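Local coordinates for protein neurotrypsin (Mus musculus, PDB 6H8M) that is a secreted multidomain serine protease of the brain with a role in neuronal plasticity, represented here by its third scavenger receptor cysteine-rich domain, at residues Gly66-Asn78 / Leu82-Cys95. Residues are numbered along the deposited sequence; the frame is centred on the assembly and turned at random.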
ATOM      1  N   GLY A  66       1.666  -3.497  14.681  1.00 58.21           N
ATOM      2  CA  GLY A  66       0.225  -3.830  14.701  1.00 63.02           C
ATOM      3  C   GLY A  66      -0.148  -4.761  13.545  1.00 57.83           C
ATOM      4  O   GLY A  66       0.699  -5.527  13.109  1.00 59.05           O
ATOM      5  N   PRO A  67      -1.432  -4.818  13.132  1.00 51.78           N
ATOM      6  CA  PRO A  67      -1.886  -5.837  12.212  1.00 50.10           C
ATOM      7  C   PRO A  67      -1.321  -5.620  10.819  1.00 45.76           C
ATOM      8  O   PRO A  67      -1.062  -4.469  10.426  1.00 48.02           O
ATOM      9  CB  PRO A  67      -3.411  -5.758  12.186  1.00 53.40           C
ATOM     10  CG  PRO A  67      -3.773  -4.695  13.184  1.00 55.83           C
ATOM     11  CD  PRO A  67      -2.525  -3.981  13.636  1.00 51.21           C
ATOM     12  N   ILE A  68      -1.159  -6.720  10.118  1.00 47.38           N
ATOM     13  CA  ILE A  68      -0.981  -6.687   8.669  1.00 47.52           C
ATOM     14  C   ILE A  68      -2.326  -7.028   8.058  1.00 47.60           C
ATOM     15  O   ILE A  68      -2.805  -8.130   8.195  1.00 47.23           O
ATOM     16  CB  ILE A  68       0.131  -7.630   8.226  1.00 49.21           C
ATOM     17  CG1 ILE A  68       1.425  -7.303   8.977  1.00 53.05           C
ATOM     18  CG2 ILE A  68       0.307  -7.583   6.702  1.00 50.46           C
ATOM     19  CD1 ILE A  68       2.532  -8.295   8.665  1.00 55.11           C
ATOM     20  N   HIS A  69      -3.017  -6.019   7.561  1.00 44.30           N
ATOM     21  CA  HIS A  69      -4.437  -6.152   7.232  1.00 46.37           C
ATOM     22  C   HIS A  69      -4.642  -6.891   5.922  1.00 49.34           C
ATOM     23  O   HIS A  69      -5.718  -7.558   5.779  1.00 50.67           O
ATOM     24  CB  HIS A  69      -5.121  -4.801   7.150  1.00 45.36           C
ATOM     25  CG  HIS A  69      -5.410  -4.193   8.456  1.00 46.02           C
ATOM     26  ND1 HIS A  69      -5.979  -4.917   9.464  1.00 46.00           N
ATOM     27  CD2 HIS A  69      -5.315  -2.911   8.889  1.00 41.45           C
ATOM     28  CE1 HIS A  69      -6.207  -4.134  10.493  1.00 45.90           C
ATOM     29  NE2 HIS A  69      -5.796  -2.858  10.164  1.00 44.08           N
ATOM     30  N   MET A  70      -3.735  -6.725   4.950  1.00 48.41           N
ATOM     31  CA  MET A  70      -3.962  -7.332   3.643  1.00 57.44           C
ATOM     32  C   MET A  70      -2.630  -7.934   3.188  1.00 60.58           C
ATOM     33  O   MET A  70      -1.556  -7.349   3.453  1.00 51.29           O
ATOM     34  CB  MET A  70      -4.481  -6.318   2.606  1.00 58.91           C
ATOM     35  CG  MET A  70      -5.575  -5.418   3.129  1.00 62.12           C
ATOM     36  SD  MET A  70      -6.004  -4.008   2.031  1.00 65.69           S
ATOM     37  CE  MET A  70      -7.574  -3.528   2.739  1.00 74.41           C
ATOM     38  N   ASP A  71      -2.737  -9.084   2.532  1.00 63.24           N
ATOM     39  CA  ASP A  71      -1.653 -10.062   2.265  1.00 73.70           C
ATOM     40  C   ASP A  71      -1.380 -10.157   0.771  1.00 73.74           C
ATOM     41  O   ASP A  71      -0.185 -10.215   0.375  1.00 86.20           O
ATOM     42  CB  ASP A  71      -2.013 -11.490   2.697  1.00 91.17           C
ATOM     43  CG  ASP A  71      -1.933 -11.761   4.189  1.00103.44           C
ATOM     44  OD1 ASP A  71      -0.839 -11.513   4.775  1.00112.78           O
ATOM     45  OD2 ASP A  71      -2.975 -12.200   4.756  1.00117.86           O
ATOM     46  N   ASN A  72      -2.439 -10.145  -0.050  1.00 68.17           N
ATOM     47  CA  ASN A  72      -2.271 -10.308  -1.477  1.00 74.90           C
ATOM     48  C   ASN A  72      -3.385  -9.600  -2.219  1.00 74.51           C
ATOM     49  O   ASN A  72      -4.364 -10.212  -2.610  1.00 80.68           O
ATOM     50  CB  ASN A  72      -2.307 -11.781  -1.917  1.00 80.97           C
ATOM     51  CG  ASN A  72      -0.959 -12.257  -2.408  1.00 88.17           C
ATOM     52  OD1 ASN A  72      -0.641 -12.122  -3.591  1.00 99.55           O
ATOM     53  ND2 ASN A  72      -0.168 -12.803  -1.503  1.00 89.07           N
ATOM     54  N   VAL A  73      -3.155  -8.330  -2.492  1.00 63.67           N
ATOM     55  CA  VAL A  73      -4.100  -7.500  -3.185  1.00 65.70           C
ATOM     56  C   VAL A  73      -3.827  -7.686  -4.677  1.00 61.30           C
ATOM     57  O   VAL A  73      -2.642  -7.695  -5.017  1.00 57.33           O
ATOM     58  CB  VAL A  73      -3.877  -6.034  -2.747  1.00 65.55           C
ATOM     59  CG1 VAL A  73      -4.838  -5.082  -3.421  1.00 64.59           C
ATOM     60  CG2 VAL A  73      -3.942  -5.873  -1.237  1.00 73.45           C
ATOM     61  N   LYS A  74      -4.873  -7.856  -5.503  1.00 67.96           N
ATOM     62  CA  LYS A  74      -4.782  -7.847  -6.968  1.00 69.90           C
ATOM     63  C   LYS A  74      -5.433  -6.563  -7.486  1.00 65.39           C
ATOM     64  O   LYS A  74      -6.557  -6.293  -7.187  1.00 69.11           O
ATOM     65  CB  LYS A  74      -5.469  -9.055  -7.611  1.00 80.30           C
ATOM     66  CG  LYS A  74      -5.157  -9.257  -9.094  1.00 87.70           C
ATOM     67  CD  LYS A  74      -5.625 -10.605  -9.657  1.00 98.11           C
ATOM     68  CE  LYS A  74      -5.478 -10.686 -11.158  1.00103.14           C
ATOM     69  NZ  LYS A  74      -5.527 -12.086 -11.652  1.00113.88           N
ATOM     70  N   CYS A  75      -4.658  -5.730  -8.176  1.00 67.37           N
ATOM     71  CA  CYS A  75      -5.113  -4.446  -8.738  1.00 65.25           C
ATOM     72  C   CYS A  75      -4.840  -4.545 -10.255  1.00 65.26           C
ATOM     73  O   CYS A  75      -3.772  -5.037 -10.665  1.00 66.55           O
ATOM     74  CB  CYS A  75      -4.351  -3.250  -8.126  1.00 60.76           C
ATOM     75  SG  CYS A  75      -4.796  -2.812  -6.391  1.00 71.44           S
ATOM     76  N   THR A  76      -5.740  -4.021 -11.089  1.00 68.63           N
ATOM     77  CA  THR A  76      -5.415  -3.757 -12.504  1.00 64.47           C
ATOM     78  C   THR A  76      -4.499  -2.526 -12.628  1.00 64.87           C
ATOM     79  O   THR A  76      -3.709  -2.477 -13.534  1.00 63.43           O
ATOM     80  CB  THR A  76      -6.678  -3.511 -13.334  1.00 67.56           C
ATOM     81  OG1 THR A  76      -7.154  -2.221 -12.923  1.00 68.38           O
ATOM     82  CG2 THR A  76      -7.705  -4.613 -13.186  1.00 73.80           C
ATOM     83  N   GLY A  77      -4.586  -1.562 -11.669  1.00 62.63           N
ATOM     84  CA  GLY A  77      -3.886  -0.291 -11.783  1.00 57.36           C
ATOM     85  C   GLY A  77      -4.797   0.868 -12.113  1.00 59.36           C
ATOM     86  O   GLY A  77      -4.411   2.041 -11.933  1.00 60.60           O
ATOM     87  N   ASN A  78      -6.035   0.559 -12.507  1.00 61.46           N
ATOM     88  CA  ASN A  78      -6.994   1.538 -12.956  1.00 66.75           C
ATOM     89  C   ASN A  78      -7.989   1.942 -11.861  1.00 68.35           C
ATOM     90  O   ASN A  78      -8.734   2.870 -12.075  1.00 73.50           O
ATOM     91  CB  ASN A  78      -7.745   1.016 -14.193  1.00 72.89           C
ATOM     92  CG  ASN A  78      -6.789   0.784 -15.338  1.00 74.81           C
ATOM     93  OD1 ASN A  78      -5.862   1.566 -15.503  1.00 83.01           O
ATOM     94  ND2 ASN A  78      -6.953  -0.298 -16.088  1.00 78.48           N
ATOM     95  N   LEU A  82      -8.540   1.615  -3.172  1.00 54.11           N
ATOM     96  CA  LEU A  82      -7.988   0.338  -2.771  1.00 51.34           C
ATOM     97  C   LEU A  82      -9.120  -0.684  -2.601  1.00 56.96           C
ATOM     98  O   LEU A  82      -8.943  -1.854  -2.980  1.00 58.32           O
ATOM     99  CB  LEU A  82      -7.254   0.516  -1.447  1.00 56.19           C
ATOM    100  CG  LEU A  82      -6.612  -0.757  -0.897  1.00 55.92           C
ATOM    101  CD1 LEU A  82      -5.642  -1.353  -1.881  1.00 54.26           C
ATOM    102  CD2 LEU A  82      -5.952  -0.450   0.438  1.00 58.90           C
ATOM    103  N   ALA A  83     -10.261  -0.215  -2.102  1.00 57.91           N
ATOM    104  CA  ALA A  83     -11.450  -1.070  -1.811  1.00 65.50           C
ATOM    105  C   ALA A  83     -11.919  -1.797  -3.057  1.00 70.01           C
ATOM    106  O   ALA A  83     -12.590  -2.840  -2.951  1.00 74.03           O
ATOM    107  CB  ALA A  83     -12.570  -0.222  -1.245  1.00 68.15           C
ATOM    108  N   ASP A  84     -11.673  -1.207  -4.231  1.00 69.36           N
ATOM    109  CA  ASP A  84     -12.156  -1.785  -5.520  1.00 68.91           C
ATOM    110  C   ASP A  84     -11.164  -2.826  -6.030  1.00 70.24           C
ATOM    111  O   ASP A  84     -11.420  -3.512  -6.986  1.00 67.92           O
ATOM    112  CB  ASP A  84     -12.356  -0.703  -6.587  1.00 71.47           C
ATOM    113  CG  ASP A  84     -13.339   0.374  -6.188  1.00 75.41           C
ATOM    114  OD1 ASP A  84     -14.208   0.060  -5.394  1.00 77.46           O
ATOM    115  OD2 ASP A  84     -13.177   1.536  -6.616  1.00 83.89           O
ATOM    116  N   CYS A  85      -9.958  -2.894  -5.460  1.00 68.31           N
ATOM    117  CA  CYS A  85      -9.050  -3.997  -5.845  1.00 68.98           C
ATOM    118  C   CYS A  85      -9.669  -5.279  -5.299  1.00 72.54           C
ATOM    119  O   CYS A  85     -10.600  -5.189  -4.559  1.00 76.86           O
ATOM    120  CB  CYS A  85      -7.644  -3.780  -5.307  1.00 66.48           C
ATOM    121  SG  CYS A  85      -6.901  -2.314  -6.056  1.00 62.86           S
ATOM    122  N   VAL A  86      -9.139  -6.441  -5.673  1.00 75.73           N
ATOM    123  CA  VAL A  86      -9.725  -7.736  -5.261  1.00 85.41           C
ATOM    124  C   VAL A  86      -8.703  -8.459  -4.384  1.00 87.24           C
ATOM    125  O   VAL A  86      -7.516  -8.393  -4.651  1.00 84.41           O
ATOM    126  CB  VAL A  86     -10.209  -8.584  -6.460  1.00 86.64           C
ATOM    127  CG1 VAL A  86     -11.345  -7.881  -7.190  1.00 88.09           C
ATOM    128  CG2 VAL A  86      -9.107  -8.946  -7.446  1.00 87.75           C
ATOM    129  N   LYS A  87      -9.174  -9.090  -3.301  1.00 92.20           N
ATOM    130  CA  LYS A  87      -8.318  -9.895  -2.415  1.00102.08           C
ATOM    131  C   LYS A  87      -8.073 -11.244  -3.091  1.00106.12           C
ATOM    132  O   LYS A  87      -8.817 -11.623  -3.993  1.00110.33           O
ATOM    133  CB  LYS A  87      -8.956  -9.985  -1.025  1.00111.92           C
ATOM    134  CG  LYS A  87      -9.127  -8.625  -0.348  1.00120.25           C
ATOM    135  CD  LYS A  87     -10.490  -8.378   0.308  1.00130.15           C
ATOM    136  CE  LYS A  87     -10.653  -6.948   0.797  1.00130.92           C
ATOM    137  NZ  LYS A  87     -11.807  -6.801   1.721  1.00136.18           N
ATOM    138  N   GLN A  88      -6.978 -11.907  -2.710  1.00110.91           N
ATOM    139  CA  GLN A  88      -6.584 -13.221  -3.243  1.00119.95           C
ATOM    140  C   GLN A  88      -6.160 -14.126  -2.083  1.00125.30           C
ATOM    141  O   GLN A  88      -5.428 -13.681  -1.196  1.00124.64           O
ATOM    142  CB  GLN A  88      -5.416 -13.102  -4.231  1.00117.72           C
ATOM    143  CG  GLN A  88      -5.840 -12.965  -5.689  1.00119.10           C
ATOM    144  CD  GLN A  88      -4.706 -12.469  -6.555  1.00116.96           C
ATOM    145  OE1 GLN A  88      -3.974 -11.548  -6.192  1.00105.18           O
ATOM    146  NE2 GLN A  88      -4.541 -13.089  -7.713  1.00115.37           N
ATOM    147  N   ASP A  89      -6.617 -15.388  -2.109  1.00134.85           N
ATOM    148  CA  ASP A  89      -6.070 -16.470  -1.275  1.00141.97           C
ATOM    149  C   ASP A  89      -4.956 -17.178  -2.060  1.00147.85           C
ATOM    150  O   ASP A  89      -5.124 -18.303  -2.539  1.00152.87           O
ATOM    151  CB  ASP A  89      -7.160 -17.439  -0.802  1.00148.27           C
ATOM    152  CG  ASP A  89      -7.910 -16.937   0.419  1.00146.63           C
ATOM    153  OD1 ASP A  89      -7.232 -16.602   1.415  1.00140.91           O
ATOM    154  OD2 ASP A  89      -9.160 -16.872   0.359  1.00149.33           O
ATOM    155  N   ILE A  90      -3.823 -16.475  -2.191  1.00150.53           N
ATOM    156  CA  ILE A  90      -2.579 -16.960  -2.825  1.00152.53           C
ATOM    157  C   ILE A  90      -1.477 -16.945  -1.747  1.00150.05           C
ATOM    158  O   ILE A  90      -0.623 -16.059  -1.723  1.00143.96           O
ATOM    159  CB  ILE A  90      -2.215 -16.112  -4.076  1.00149.38           C
ATOM    160  CG1 ILE A  90      -3.293 -16.190  -5.164  1.00149.10           C
ATOM    161  CG2 ILE A  90      -0.844 -16.488  -4.632  1.00147.00           C
ATOM    162  CD1 ILE A  90      -3.125 -15.180  -6.267  1.00143.03           C
ATOM    163  N   GLY A  91      -1.531 -17.923  -0.835  1.00152.73           N
ATOM    164  CA  GLY A  91      -0.530 -18.110   0.216  1.00150.83           C
ATOM    165  C   GLY A  91      -1.170 -18.525   1.531  1.00157.17           C
ATOM    166  O   GLY A  91      -2.389 -18.379   1.704  1.00161.32           O
ATOM    167  N   ARG A  92      -0.328 -19.025   2.454  1.00156.86           N
ATOM    168  CA  ARG A  92      -0.701 -19.424   3.839  1.00154.41           C
ATOM    169  C   ARG A  92      -0.517 -18.246   4.816  1.00151.44           C
ATOM    170  O   ARG A  92      -0.659 -18.438   6.030  1.00146.50           O
ATOM    171  CB  ARG A  92       0.154 -20.615   4.286  1.00152.13           C
ATOM    172  CG  ARG A  92      -0.518 -21.563   5.271  1.00153.16           C
ATOM    173  CD  ARG A  92       0.329 -22.812   5.476  1.00152.28           C
ATOM    174  NE  ARG A  92      -0.149 -23.672   6.553  1.00155.56           N
ATOM    175  CZ  ARG A  92       0.010 -23.428   7.851  1.00151.22           C
ATOM    176  NH1 ARG A  92       0.656 -22.344   8.248  1.00142.95           N
ATOM    177  NH2 ARG A  92      -0.498 -24.254   8.746  1.00148.72           N
ATOM    178  N   HIS A  93      -0.186 -17.057   4.276  1.00148.54           N
ATOM    179  CA  HIS A  93      -0.193 -15.774   4.979  1.00135.49           C
ATOM    180  C   HIS A  93       0.856 -15.830   6.102  1.00123.07           C
ATOM    181  O   HIS A  93       0.508 -15.853   7.296  1.00125.67           O
ATOM    182  CB  HIS A  93      -1.627 -15.420   5.436  1.00138.26           C
ATOM    183  CG  HIS A  93      -2.663 -15.488   4.352  1.00140.53           C
ATOM    184  ND1 HIS A  93      -2.749 -14.542   3.323  1.00143.29           N
ATOM    185  CD2 HIS A  93      -3.660 -16.375   4.127  1.00132.88           C
ATOM    186  CE1 HIS A  93      -3.757 -14.853   2.525  1.00142.48           C
ATOM    187  NE2 HIS A  93      -4.329 -15.977   2.998  1.00137.69           N
ATOM    188  N   ASN A  94       2.140 -15.896   5.708  1.00101.29           N
ATOM    189  CA  ASN A  94       3.245 -15.842   6.652  1.00 93.30           C
ATOM    190  C   ASN A  94       3.916 -14.456   6.594  1.00 77.83           C
ATOM    191  O   ASN A  94       5.090 -14.399   6.794  1.00 71.43           O
ATOM    192  CB  ASN A  94       4.244 -16.977   6.403  1.00 97.64           C
ATOM    193  CG  ASN A  94       3.921 -18.233   7.189  1.00113.11           C
ATOM    194  OD1 ASN A  94       2.972 -18.271   7.974  1.00119.97           O
ATOM    195  ND2 ASN A  94       4.717 -19.273   7.001  1.00118.14           N
ATOM    196  N   CYS A  95       3.177 -13.359   6.363  1.00 69.77           N
ATOM    197  CA  CYS A  95       3.831 -12.050   6.155  1.00 63.52           C
ATOM    198  C   CYS A  95       4.349 -11.467   7.475  1.00 57.89           C
ATOM    199  O   CYS A  95       3.788 -11.699   8.488  1.00 57.74           O
ATOM    200  CB  CYS A  95       2.884 -11.066   5.467  1.00 68.88           C
ATOM    201  SG  CYS A  95       2.758 -11.371   3.684  1.00 72.11           S
TER
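K74 and V86 pair their backbones in both directions: K74 N gives to V86 O at 2.8 Å, and V86 N returns a bond to K74 O at 3.0 Å, both nearly straight. Two residues further along, Q88 N reaches N72 O only weakly, over a bent path. D71 comes up against H93, carboxylate and ring planes 36° apart; OD2 of D71 lies 2.8 Å from ND1 of H93, but too obliquely to count as a hydrogen bond. An alanine in place of D71 would probably leave ND1 of H93 without the carboxylate beside it and open a gap next to the ring. At the ring edge, in plane, H93 NE2 gives a weak bond to D89 OD1 within 82-95. N72 ND2 is hydrogen-bonded to D33 OD2, outside both segments.

Strands 68-74 and 86-87 form a beta hairpin of the scavenger receptor cysteine-rich fold: the C75-C85 disulfide (chi3 102°) cross-links the two arms next to the paired strands, and 86-87 forms an outer strand of the five-stranded sheet. C95 is tied in turn to C31.

Outside the backbone bonds, the aliphatic chain of K74, with CG anti to its N (chi1 -168°), runs obliquely across the Q88 amide, CD 3.3 Å from Q88 NE2. On the face opposite K74 and V86, V73 CG1 packs on C85 CB at 3.6 Å, while M70 SD and L82 CD2 meet tip to tip. I68 CD1 rests against the backbone carbonyl of C95.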